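Local coordinates for protein type IV pilus biogenesis factor PilY1 (Pseudomonas aeruginosa, PDB 3HX6) that primes type IV pilus assembly, takes part in twitching motility and host-cell adhesion, and appears to regulate pilus retraction through calcium binding and release, at residues D281-K286 with D291-A296; E451-I454 with V459-L462; S520-K525 with E547-N552. The protein carries 3 engineered substitutions. One frame throughout, in Å; residues are numbered along the deposited sequence.

Overall arrangement
This chain is the C-terminal domain of PilY1, a beta-propeller with a bound calcium ion. The three contacts follow one another along the chain, none nested and none crossing. Contact 1 comes first and closes a loop between strands 276-281 and 307-317 of one four-stranded blade, beside the calcium site. Contact 2 closes the short hairpin at one edge of the large mixed sheet, its centre about 29 Å from that of contact 1. Contact 3 closes a longer excursion, from strand 521-524 of the same mixed sheet to strand 548-550 of a small three-stranded sheet. Contacts 2 and 3 touch where V459 CG1 meets N552 O at 3.7 Å.

Contact 1: D281-K286 with D291-A296; sequences DLIAGK and DPFSRA
P292 and F293, which meet I283, ride on a type I beta turn closed by the 2.8 Å bond from S294 N to D291 O. Apart from D281, which ends strand 276-281, both segments belong to the long connection between the third and fourth strands of a four-stranded propeller blade, and it folds back on itself without a hydrogen bond between the two. I283 brings CG2 to the edge of the F293 ring, near the ring plane, 4.3 Å from CD2. I283 CG1 stands between backbone N and carbonyl carbon (chi1 54°), and the extended arm carries CD1 to 4.4 Å from P292 O. On a face of the same ring lies P292 CG, 4.0 Å above the plane and displaced toward the rim. The F293 side chain comes within about 4 Å of the bound calcium ion and touches N260 and D266, two residues of the metal site, so the turn packs its ring beside the calcium loop. R295 bonds to the carbonyls of P67 and I68 in another loop. At the end of the turn, S294 OG accepts the N-H of A296 in an ST turn, N to OG 3.1 Å and the N-H...O angle 154°.

Contact 2: E451-I454 with V459-L462; sequences EDMI and VVLL
V459 begins the strand; its O passes I454 O at 3.9 Å without a bond, and the V459 side chain rests on F493. V460 follows, and its CA approaches I454 O at 3.4 Å in a CA-H...O contact that supplements the stronger bond to the same oxygen. Its CG1 takes the position between backbone N and carbonyl carbon (chi1 60°), leaving CG2 to turn to the other segment, 4.4 Å from M453 CB. I346 touches both V460 and M453.

L461 carries the polar part of the contact. Its N gives a nearly straight 2.6 Å bond to I454 O, the donor tilted 27° from the carbonyl plane, and its O receives I454 N at 2.7 Å, this time in the plane. The two bonds make I454 and L461 a hydrogen-bonded antiparallel pair, and with it a tight beta hairpin whose first strand, 454-456, forms one edge of the large mixed sheet within this chain. On the second strand's other flank, V460 and L462 bond through their backbones to L483 and Y481 of strand 477-483. The side chains of I454 and L461 share one face of the sheet, CB to CB at 4.1 Å, and L461 also packs on F496.

L462 lies side by side with M453, both pointing the same way. L462 CB meets M453 CG at 3.6 Å and SD at 3.8 Å. The methionine chain runs straight as far as SD and then bends (chi3 -92°), its end leading away from the hairpin partner. Both residues pack on L368, and L462 also reaches F438.

Contact 3: S520-K525 with E547-N552; sequences SGTEQK and ECLTVN
Q524 and E547 meet where the amide end of the glutamine comes over the aliphatic base of the glutamate: Q524 NE2 is 3.5 Å from E547 CB. The two side chains cross at about a right angle, amide and carboxylate planes 84° apart. The same NE2 lies against L549, 3.9 Å from CD1. T522 completes this first shell, its CG2 and L549 CD1 facing each other tip to tip at 4.1 Å. The T522 methyl stands between backbone N and carbonyl carbon, with OG1 anti to N (chi1 -177°) and weakly hydrogen-bonded to T411 O.

This is face packing between two sheets, strand 521-524 of the large mixed sheet and strand 548-550 at one edge of a three-stranded antiparallel sheet. The backbones stay apart, the closest CA pair of the two segments, Q524 and E547, being 7.5 Å apart, and the segments exchange no hydrogen bonds; the side chains bridge the gap.

Farther out, polar partners set the two crossing side chains. Q524 OE1 is hydrogen-bonded to T480 OG1, which holds the amide in place, and E547 OE1 forms a salt bridge with R410 NH2. E547 OE2 comes close to E79 OE1 of the second subunit, a proximity of like charges probably offset in part by R410 and by a long, weak ion pair with R500. The CB of C548 points away from segment 520-525, and its SG is joined to C543 SG in a disulfide.

Contact 1: D281-K286 with D291-A296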
ATOM      1  N   ASP A 281     -20.685 -10.455 -26.249  1.00 14.20           N
ATOM      2  CA  ASP A 281     -20.329 -11.760 -25.718  1.00 14.57           C
ATOM      3  C   ASP A 281     -18.971 -12.095 -26.310  1.00 15.98           C
ATOM      4  O   ASP A 281     -18.832 -12.187 -27.532  1.00 15.73           O
ATOM      5  CB  ASP A 281     -21.334 -12.827 -26.157  1.00 16.57           C
ATOM      6  CG  ASP A 281     -22.691 -12.685 -25.478  1.00 18.80           C
ATOM      7  OD1 ASP A 281     -23.615 -13.438 -25.855  1.00 20.22           O
ATOM      8  OD2 ASP A 281     -22.837 -11.833 -24.576  1.00 16.97           O
ATOM      9  N   LEU A 282     -17.969 -12.261 -25.454  1.00 14.45           N
ATOM     10  CA  LEU A 282     -16.639 -12.597 -25.930  1.00 16.67           C
ATOM     11  C   LEU A 282     -16.346 -14.049 -25.576  1.00 17.62           C
ATOM     12  O   LEU A 282     -15.254 -14.384 -25.126  1.00 16.70           O
ATOM     13  CB  LEU A 282     -15.583 -11.659 -25.319  1.00 14.57           C
ATOM     14  CG  LEU A 282     -15.804 -10.156 -25.565  1.00 16.46           C
ATOM     15  CD1 LEU A 282     -14.607  -9.356 -25.029  1.00 11.55           C
ATOM     16  CD2 LEU A 282     -16.004  -9.888 -27.065  1.00 15.67           C
ATOM     17  N   ILE A 283     -17.352 -14.898 -25.772  1.00 19.85           N
ATOM     18  CA  ILE A 283     -17.248 -16.337 -25.520  1.00 21.72           C
ATOM     19  C   ILE A 283     -17.878 -17.073 -26.705  1.00 23.59           C
ATOM     20  O   ILE A 283     -18.603 -16.471 -27.499  1.00 22.86           O
ATOM     21  CB  ILE A 283     -17.989 -16.759 -24.227  1.00 20.13           C
ATOM     22  CG1 ILE A 283     -19.435 -16.269 -24.279  1.00 19.73           C
ATOM     23  CG2 ILE A 283     -17.259 -16.215 -23.002  1.00 21.14           C
ATOM     24  CD1 ILE A 283     -20.288 -16.763 -23.133  1.00 20.14           C
ATOM     25  N   ALA A 284     -17.606 -18.368 -26.819  1.00 27.27           N
ATOM     26  CA  ALA A 284     -18.134 -19.169 -27.920  1.00 32.04           C
ATOM     27  C   ALA A 284     -19.659 -19.270 -27.953  1.00 36.21           C
ATOM     28  O   ALA A 284     -20.331 -19.053 -26.945  1.00 36.51           O
ATOM     29  CB  ALA A 284     -17.528 -20.562 -27.878  1.00 32.22           C
ATOM     30  N   GLY A 285     -20.193 -19.601 -29.128  1.00 42.35           N
ATOM     31  CA  GLY A 285     -21.630 -19.745 -29.293  1.00 49.40           C
ATOM     32  C   GLY A 285     -22.181 -20.782 -28.332  1.00 53.73           C
ATOM     33  O   GLY A 285     -23.054 -20.479 -27.519  1.00 54.64           O
ATOM     34  N   LYS A 286     -21.676 -22.009 -28.428  1.00 57.46           N
ATOM     35  CA  LYS A 286     -22.109 -23.073 -27.530  1.00 60.69           C
ATOM     36  C   LYS A 286     -21.664 -22.673 -26.133  1.00 62.89           C
ATOM     37  O   LYS A 286     -21.171 -21.566 -25.924  1.00 63.51           O
ATOM     38  CB  LYS A 286     -21.454 -24.411 -27.893  1.00 60.70           C
ATOM     39  CG  LYS A 286     -22.002 -25.099 -29.136  1.00 62.52           C
ATOM     40  CD  LYS A 286     -21.662 -24.351 -30.414  1.00 63.55           C
ATOM     41  CE  LYS A 286     -21.968 -25.204 -31.640  1.00 63.67           C
ATOM     42  NZ  LYS A 286     -23.381 -25.686 -31.663  1.00 63.18           N
ATOM     43  N   ASP A 291     -19.789 -24.448 -16.361  1.00 58.43           N
ATOM     44  CA  ASP A 291     -18.816 -23.365 -16.270  1.00 53.27           C
ATOM     45  C   ASP A 291     -18.661 -22.800 -17.682  1.00 48.31           C
ATOM     46  O   ASP A 291     -17.669 -23.035 -18.369  1.00 48.20           O
ATOM     47  CB  ASP A 291     -17.479 -23.862 -15.691  1.00 54.20           C
ATOM     48  CG  ASP A 291     -16.633 -24.601 -16.697  1.00 55.68           C
ATOM     49  OD1 ASP A 291     -17.159 -25.509 -17.369  1.00 56.72           O
ATOM     50  OD2 ASP A 291     -15.431 -24.272 -16.804  1.00 56.58           O
ATOM     51  N   PRO A 292     -19.672 -22.040 -18.127  1.00 43.35           N
ATOM     52  CA  PRO A 292     -19.779 -21.388 -19.438  1.00 38.14           C
ATOM     53  C   PRO A 292     -18.587 -20.503 -19.802  1.00 32.22           C
ATOM     54  O   PRO A 292     -18.417 -20.115 -20.958  1.00 30.07           O
ATOM     55  CB  PRO A 292     -21.072 -20.589 -19.308  1.00 39.98           C
ATOM     56  CG  PRO A 292     -21.090 -20.231 -17.856  1.00 41.96           C
ATOM     57  CD  PRO A 292     -20.727 -21.545 -17.224  1.00 42.72           C
ATOM     58  N   PHE A 293     -17.765 -20.194 -18.809  1.00 26.62           N
ATOM     59  CA  PHE A 293     -16.602 -19.347 -19.020  1.00 24.24           C
ATOM     60  C   PHE A 293     -15.328 -20.175 -19.093  1.00 22.90           C
ATOM     61  O   PHE A 293     -14.226 -19.655 -18.944  1.00 19.46           O
ATOM     62  CB  PHE A 293     -16.508 -18.319 -17.895  1.00 22.68           C
ATOM     63  CG  PHE A 293     -17.746 -17.479 -17.749  1.00 23.41           C
ATOM     64  CD1 PHE A 293     -18.435 -17.432 -16.541  1.00 22.36           C
ATOM     65  CD2 PHE A 293     -18.235 -16.747 -18.828  1.00 18.76           C
ATOM     66  CE1 PHE A 293     -19.594 -16.668 -16.413  1.00 21.52           C
ATOM     67  CE2 PHE A 293     -19.390 -15.981 -18.707  1.00 17.54           C
ATOM     68  CZ  PHE A 293     -20.070 -15.944 -17.498  1.00 18.67           C
ATOM     69  N   SER A 294     -15.495 -21.471 -19.333  1.00 22.86           N
ATOM     70  CA  SER A 294     -14.368 -22.384 -19.437  1.00 23.24           C
ATOM     71  C   SER A 294     -13.417 -21.965 -20.552  1.00 21.95           C
ATOM     72  O   SER A 294     -13.834 -21.416 -21.571  1.00 21.06           O
ATOM     73  CB  SER A 294     -14.863 -23.808 -19.711  1.00 22.80           C
ATOM     74  OG  SER A 294     -13.772 -24.683 -19.928  1.00 23.57           O
ATOM     75  N   ARG A 295     -12.134 -22.238 -20.347  1.00 23.09           N
ATOM     76  CA  ARG A 295     -11.113 -21.915 -21.332  1.00 24.20           C
ATOM     77  C   ARG A 295     -10.813 -23.130 -22.205  1.00 24.15           C
ATOM     78  O   ARG A 295     -10.095 -23.031 -23.200  1.00 24.75           O
ATOM     79  CB  ARG A 295      -9.827 -21.486 -20.630  1.00 24.28           C
ATOM     80  CG  ARG A 295      -9.885 -20.116 -20.015  1.00 26.01           C
ATOM     81  CD  ARG A 295      -8.526 -19.460 -20.138  1.00 29.15           C
ATOM     82  NE  ARG A 295      -7.664 -19.741 -19.001  1.00 29.95           N
ATOM     83  CZ  ARG A 295      -6.359 -19.491 -18.976  1.00 28.99           C
ATOM     84  NH1 ARG A 295      -5.752 -18.964 -20.031  1.00 27.13           N
ATOM     85  NH2 ARG A 295      -5.664 -19.748 -17.883  1.00 30.73           N
ATOM     86  N   ALA A 296     -11.372 -24.269 -21.815  1.00 24.60           N
ATOM     87  CA  ALA A 296     -11.166 -25.537 -22.507  1.00 24.23           C
ATOM     88  C   ALA A 296     -11.114 -25.459 -24.026  1.00 25.38           C
ATOM     89  O   ALA A 296     -10.227 -26.044 -24.647  1.00 27.20           O
ATOM     90  CB  ALA A 296     -12.239 -26.535 -22.077  1.00 24.45           C
TER

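Contact 2: E451-I454 with V459-L462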
ATOM      1  N   GLU A 451     -14.848  10.783 -17.656  1.00 16.90           N
ATOM      2  CA  GLU A 451     -13.745   9.963 -17.128  1.00 16.95           C
ATOM      3  C   GLU A 451     -14.249   8.638 -16.561  1.00 16.52           C
ATOM      4  O   GLU A 451     -15.359   8.564 -16.028  1.00 12.83           O
ATOM      5  CB  GLU A 451     -13.008  10.712 -16.012  1.00 19.59           C
ATOM      6  CG  GLU A 451     -12.327  12.000 -16.454  1.00 29.25           C
ATOM      7  CD  GLU A 451     -11.169  11.741 -17.391  1.00 31.09           C
ATOM      8  OE1 GLU A 451     -10.249  10.996 -16.992  1.00 36.08           O
ATOM      9  OE2 GLU A 451     -11.174  12.278 -18.520  1.00 34.35           O
ATOM     10  N   ASP A 452     -13.427   7.596 -16.665  1.00 13.69           N
ATOM     11  CA  ASP A 452     -13.806   6.290 -16.146  1.00 15.76           C
ATOM     12  C   ASP A 452     -14.004   6.341 -14.634  1.00 13.99           C
ATOM     13  O   ASP A 452     -13.451   7.201 -13.946  1.00 14.05           O
ATOM     14  CB  ASP A 452     -12.752   5.241 -16.498  1.00 17.00           C
ATOM     15  CG  ASP A 452     -12.722   4.925 -17.981  1.00 22.60           C
ATOM     16  OD1 ASP A 452     -13.474   5.567 -18.756  1.00 19.94           O
ATOM     17  OD2 ASP A 452     -11.944   4.028 -18.374  1.00 26.50           O
ATOM     18  N   MET A 453     -14.798   5.406 -14.131  1.00 12.10           N
ATOM     19  CA  MET A 453     -15.108   5.342 -12.718  1.00 13.19           C
ATOM     20  C   MET A 453     -14.399   4.180 -12.043  1.00 15.11           C
ATOM     21  O   MET A 453     -13.816   3.322 -12.707  1.00 15.31           O
ATOM     22  CB  MET A 453     -16.615   5.195 -12.535  1.00 11.88           C
ATOM     23  CG  MET A 453     -17.427   6.200 -13.335  1.00 13.48           C
ATOM     24  SD  MET A 453     -19.195   5.960 -13.072  1.00 15.31           S
ATOM     25  CE  MET A 453     -19.595   4.855 -14.420  1.00 11.81           C
ATOM     26  N   ILE A 454     -14.468   4.152 -10.718  1.00 14.18           N
ATOM     27  CA  ILE A 454     -13.827   3.100  -9.939  1.00 15.81           C
ATOM     28  C   ILE A 454     -14.804   2.485  -8.954  1.00 14.85           C
ATOM     29  O   ILE A 454     -15.293   3.160  -8.047  1.00 14.22           O
ATOM     30  CB  ILE A 454     -12.629   3.656  -9.140  1.00 16.34           C
ATOM     31  CG1 ILE A 454     -11.642   4.333 -10.095  1.00 16.40           C
ATOM     32  CG2 ILE A 454     -11.948   2.528  -8.362  1.00 15.72           C
ATOM     33  CD1 ILE A 454     -10.681   5.304  -9.395  1.00 20.32           C
ATOM     34  N   VAL A 459     -18.756   0.702  -2.932  1.00 15.39           N
ATOM     35  CA  VAL A 459     -18.839   2.075  -3.419  1.00 15.52           C
ATOM     36  C   VAL A 459     -18.393   2.213  -4.868  1.00 14.68           C
ATOM     37  O   VAL A 459     -17.581   1.431  -5.362  1.00 14.98           O
ATOM     38  CB  VAL A 459     -17.954   3.048  -2.587  1.00 16.90           C
ATOM     39  CG1 VAL A 459     -18.150   2.814  -1.109  1.00 17.52           C
ATOM     40  CG2 VAL A 459     -16.496   2.883  -2.967  1.00 16.77           C
ATOM     41  N   VAL A 460     -18.938   3.211  -5.550  1.00 13.82           N
ATOM     42  CA  VAL A 460     -18.525   3.491  -6.912  1.00 13.59           C
ATOM     43  C   VAL A 460     -18.001   4.916  -6.844  1.00 13.71           C
ATOM     44  O   VAL A 460     -18.678   5.816  -6.350  1.00 14.90           O
ATOM     45  CB  VAL A 460     -19.685   3.373  -7.926  1.00 15.96           C
ATOM     46  CG1 VAL A 460     -20.801   4.347  -7.583  1.00 12.99           C
ATOM     47  CG2 VAL A 460     -19.150   3.620  -9.330  1.00 12.89           C
ATOM     48  N   LEU A 461     -16.770   5.102  -7.296  1.00 12.48           N
ATOM     49  CA  LEU A 461     -16.123   6.401  -7.267  1.00 13.15           C
ATOM     50  C   LEU A 461     -16.090   6.975  -8.673  1.00 12.64           C
ATOM     51  O   LEU A 461     -15.710   6.292  -9.615  1.00 13.16           O
ATOM     52  CB  LEU A 461     -14.704   6.233  -6.727  1.00 14.63           C
ATOM     53  CG  LEU A 461     -14.654   5.616  -5.327  1.00 14.63           C
ATOM     54  CD1 LEU A 461     -13.279   5.024  -5.071  1.00 17.09           C
ATOM     55  CD2 LEU A 461     -14.999   6.682  -4.291  1.00 13.48           C
ATOM     56  N   LEU A 462     -16.494   8.229  -8.818  1.00 13.00           N
ATOM     57  CA  LEU A 462     -16.505   8.851 -10.129  1.00 12.85           C
ATOM     58  C   LEU A 462     -16.196  10.332 -10.037  1.00 13.61           C
ATOM     59  O   LEU A 462     -16.327  10.948  -8.981  1.00 14.23           O
ATOM     60  CB  LEU A 462     -17.871   8.666 -10.795  1.00 11.34           C
ATOM     61  CG  LEU A 462     -19.059   9.255 -10.024  1.00 11.84           C
ATOM     62  CD1 LEU A 462     -20.079   9.787 -11.006  1.00 14.57           C
ATOM     63  CD2 LEU A 462     -19.681   8.199  -9.121  1.00 11.95           C
TER

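Contact 3: S520-K525 with E547-N552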
ATOM      1  N   SER A 520     -21.586  12.566  -0.239  1.00 15.20           N
ATOM      2  CA  SER A 520     -21.444  11.792  -1.463  1.00 16.43           C
ATOM      3  C   SER A 520     -20.574  12.464  -2.512  1.00 16.31           C
ATOM      4  O   SER A 520     -19.971  11.793  -3.345  1.00 16.31           O
ATOM      5  CB  SER A 520     -22.820  11.493  -2.057  1.00 17.10           C
ATOM      6  OG  SER A 520     -23.562  10.664  -1.185  1.00 18.22           O
ATOM      7  N   GLY A 521     -20.506  13.787  -2.469  1.00 15.53           N
ATOM      8  CA  GLY A 521     -19.706  14.494  -3.447  1.00 16.10           C
ATOM      9  C   GLY A 521     -18.944  15.673  -2.878  1.00 16.80           C
ATOM     10  O   GLY A 521     -19.382  16.308  -1.919  1.00 15.35           O
ATOM     11  N   THR A 522     -17.789  15.949  -3.472  1.00 16.54           N
ATOM     12  CA  THR A 522     -16.954  17.067  -3.063  1.00 19.39           C
ATOM     13  C   THR A 522     -16.218  17.619  -4.280  1.00 20.59           C
ATOM     14  O   THR A 522     -15.744  16.866  -5.136  1.00 17.82           O
ATOM     15  CB  THR A 522     -15.928  16.657  -1.981  1.00 20.73           C
ATOM     16  OG1 THR A 522     -15.180  17.809  -1.577  1.00 23.47           O
ATOM     17  CG2 THR A 522     -14.975  15.606  -2.507  1.00 20.68           C
ATOM     18  N   GLU A 523     -16.149  18.945  -4.348  1.00 22.73           N
ATOM     19  CA  GLU A 523     -15.497  19.650  -5.441  1.00 26.93           C
ATOM     20  C   GLU A 523     -13.980  19.606  -5.269  1.00 29.24           C
ATOM     21  O   GLU A 523     -13.470  19.921  -4.196  1.00 29.38           O
ATOM     22  CB  GLU A 523     -15.998  21.096  -5.460  1.00 27.97           C
ATOM     23  CG  GLU A 523     -15.448  21.981  -6.562  1.00 35.24           C
ATOM     24  CD  GLU A 523     -16.069  23.367  -6.541  1.00 38.18           C
ATOM     25  OE1 GLU A 523     -16.014  24.035  -5.484  1.00 39.10           O
ATOM     26  OE2 GLU A 523     -16.620  23.787  -7.579  1.00 40.90           O
ATOM     27  N   GLN A 524     -13.262  19.205  -6.317  1.00 32.98           N
ATOM     28  CA  GLN A 524     -11.799  19.129  -6.258  1.00 38.41           C
ATOM     29  C   GLN A 524     -11.095  20.015  -7.290  1.00 43.33           C
ATOM     30  O   GLN A 524     -11.672  20.386  -8.312  1.00 43.24           O
ATOM     31  CB  GLN A 524     -11.326  17.679  -6.421  1.00 37.18           C
ATOM     32  CG  GLN A 524     -11.543  16.811  -5.188  1.00 38.20           C
ATOM     33  CD  GLN A 524     -10.739  15.517  -5.221  1.00 39.36           C
ATOM     34  OE1 GLN A 524     -10.965  14.649  -6.064  1.00 37.20           O
ATOM     35  NE2 GLN A 524      -9.790  15.388  -4.298  1.00 40.21           N
ATOM     36  N   LYS A 525      -9.836  20.342  -7.007  1.00 49.38           N
ATOM     37  CA  LYS A 525      -9.028  21.194  -7.878  1.00 53.85           C
ATOM     38  C   LYS A 525      -8.899  20.711  -9.319  1.00 55.66           C
ATOM     39  O   LYS A 525      -9.242  19.570  -9.645  1.00 55.98           O
ATOM     40  CB  LYS A 525      -7.627  21.385  -7.288  1.00 56.17           C
ATOM     41  CG  LYS A 525      -7.565  22.388  -6.143  1.00 59.42           C
ATOM     42  CD  LYS A 525      -6.133  22.577  -5.651  1.00 60.88           C
ATOM     43  CE  LYS A 525      -6.035  23.702  -4.627  1.00 62.57           C
ATOM     44  NZ  LYS A 525      -6.925  23.480  -3.451  1.00 64.07           N
ATOM     45  N   GLU A 547      -5.153  16.772  -4.525  1.00 53.66           N
ATOM     46  CA  GLU A 547      -5.639  16.070  -3.345  1.00 49.74           C
ATOM     47  C   GLU A 547      -5.947  14.595  -3.563  1.00 45.56           C
ATOM     48  O   GLU A 547      -6.472  14.192  -4.599  1.00 44.03           O
ATOM     49  CB  GLU A 547      -6.906  16.746  -2.804  1.00 52.81           C
ATOM     50  CG  GLU A 547      -6.682  17.890  -1.809  1.00 56.82           C
ATOM     51  CD  GLU A 547      -6.495  17.409  -0.372  1.00 58.81           C
ATOM     52  OE1 GLU A 547      -7.425  16.771   0.173  1.00 58.41           O
ATOM     53  OE2 GLU A 547      -5.422  17.674   0.214  1.00 59.41           O
ATOM     54  N   CYS A 548      -5.597  13.799  -2.564  1.00 40.04           N
ATOM     55  CA  CYS A 548      -5.878  12.377  -2.563  1.00 36.63           C
ATOM     56  C   CYS A 548      -6.770  12.252  -1.344  1.00 33.66           C
ATOM     57  O   CYS A 548      -6.541  12.927  -0.339  1.00 33.07           O
ATOM     58  CB  CYS A 548      -4.620  11.551  -2.328  1.00 38.54           C
ATOM     59  SG  CYS A 548      -3.469  11.319  -3.723  1.00 38.45           S
ATOM     60  N   LEU A 549      -7.788  11.410  -1.418  1.00 29.95           N
ATOM     61  CA  LEU A 549      -8.678  11.242  -0.283  1.00 27.03           C
ATOM     62  C   LEU A 549      -8.729   9.785   0.145  1.00 26.34           C
ATOM     63  O   LEU A 549      -9.020   8.902  -0.662  1.00 24.21           O
ATOM     64  CB  LEU A 549     -10.086  11.722  -0.638  1.00 26.30           C
ATOM     65  CG  LEU A 549     -10.230  13.167  -1.128  1.00 28.23           C
ATOM     66  CD1 LEU A 549     -11.668  13.408  -1.554  1.00 29.51           C
ATOM     67  CD2 LEU A 549      -9.834  14.145  -0.034  1.00 27.32           C
ATOM     68  N   THR A 550      -8.419   9.532   1.411  1.00 25.25           N
ATOM     69  CA  THR A 550      -8.478   8.177   1.926  1.00 25.27           C
ATOM     70  C   THR A 550      -9.944   7.783   1.776  1.00 25.51           C
ATOM     71  O   THR A 550     -10.836   8.578   2.071  1.00 25.51           O
ATOM     72  CB  THR A 550      -8.084   8.119   3.422  1.00 26.61           C
ATOM     73  OG1 THR A 550      -6.766   8.658   3.594  1.00 29.28           O
ATOM     74  CG2 THR A 550      -8.102   6.676   3.921  1.00 22.99           C
ATOM     75  N   VAL A 551     -10.198   6.570   1.304  1.00 24.35           N
ATOM     76  CA  VAL A 551     -11.572   6.133   1.121  1.00 23.24           C
ATOM     77  C   VAL A 551     -11.919   4.853   1.864  1.00 22.89           C
ATOM     78  O   VAL A 551     -11.057   4.026   2.158  1.00 21.87           O
ATOM     79  CB  VAL A 551     -11.897   5.932  -0.372  1.00 24.32           C
ATOM     80  CG1 VAL A 551     -11.881   7.270  -1.088  1.00 23.46           C
ATOM     81  CG2 VAL A 551     -10.887   4.989  -1.000  1.00 26.51           C
ATOM     82  N   ASN A 552     -13.200   4.711   2.168  1.00 22.23           N
ATOM     83  CA  ASN A 552     -13.703   3.538   2.858  1.00 24.38           C
ATOM     84  C   ASN A 552     -14.669   2.818   1.922  1.00 23.65           C
ATOM     85  O   ASN A 552     -15.787   3.271   1.702  1.00 21.62           O
ATOM     86  CB  ASN A 552     -14.405   3.953   4.152  1.00 24.84           C
ATOM     87  CG  ASN A 552     -15.099   2.796   4.835  1.00 26.59           C
ATOM     88  OD1 ASN A 552     -14.639   1.655   4.770  1.00 25.01           O
ATOM     89  ND2 ASN A 552     -16.207   3.088   5.512  1.00 25.75           N
TER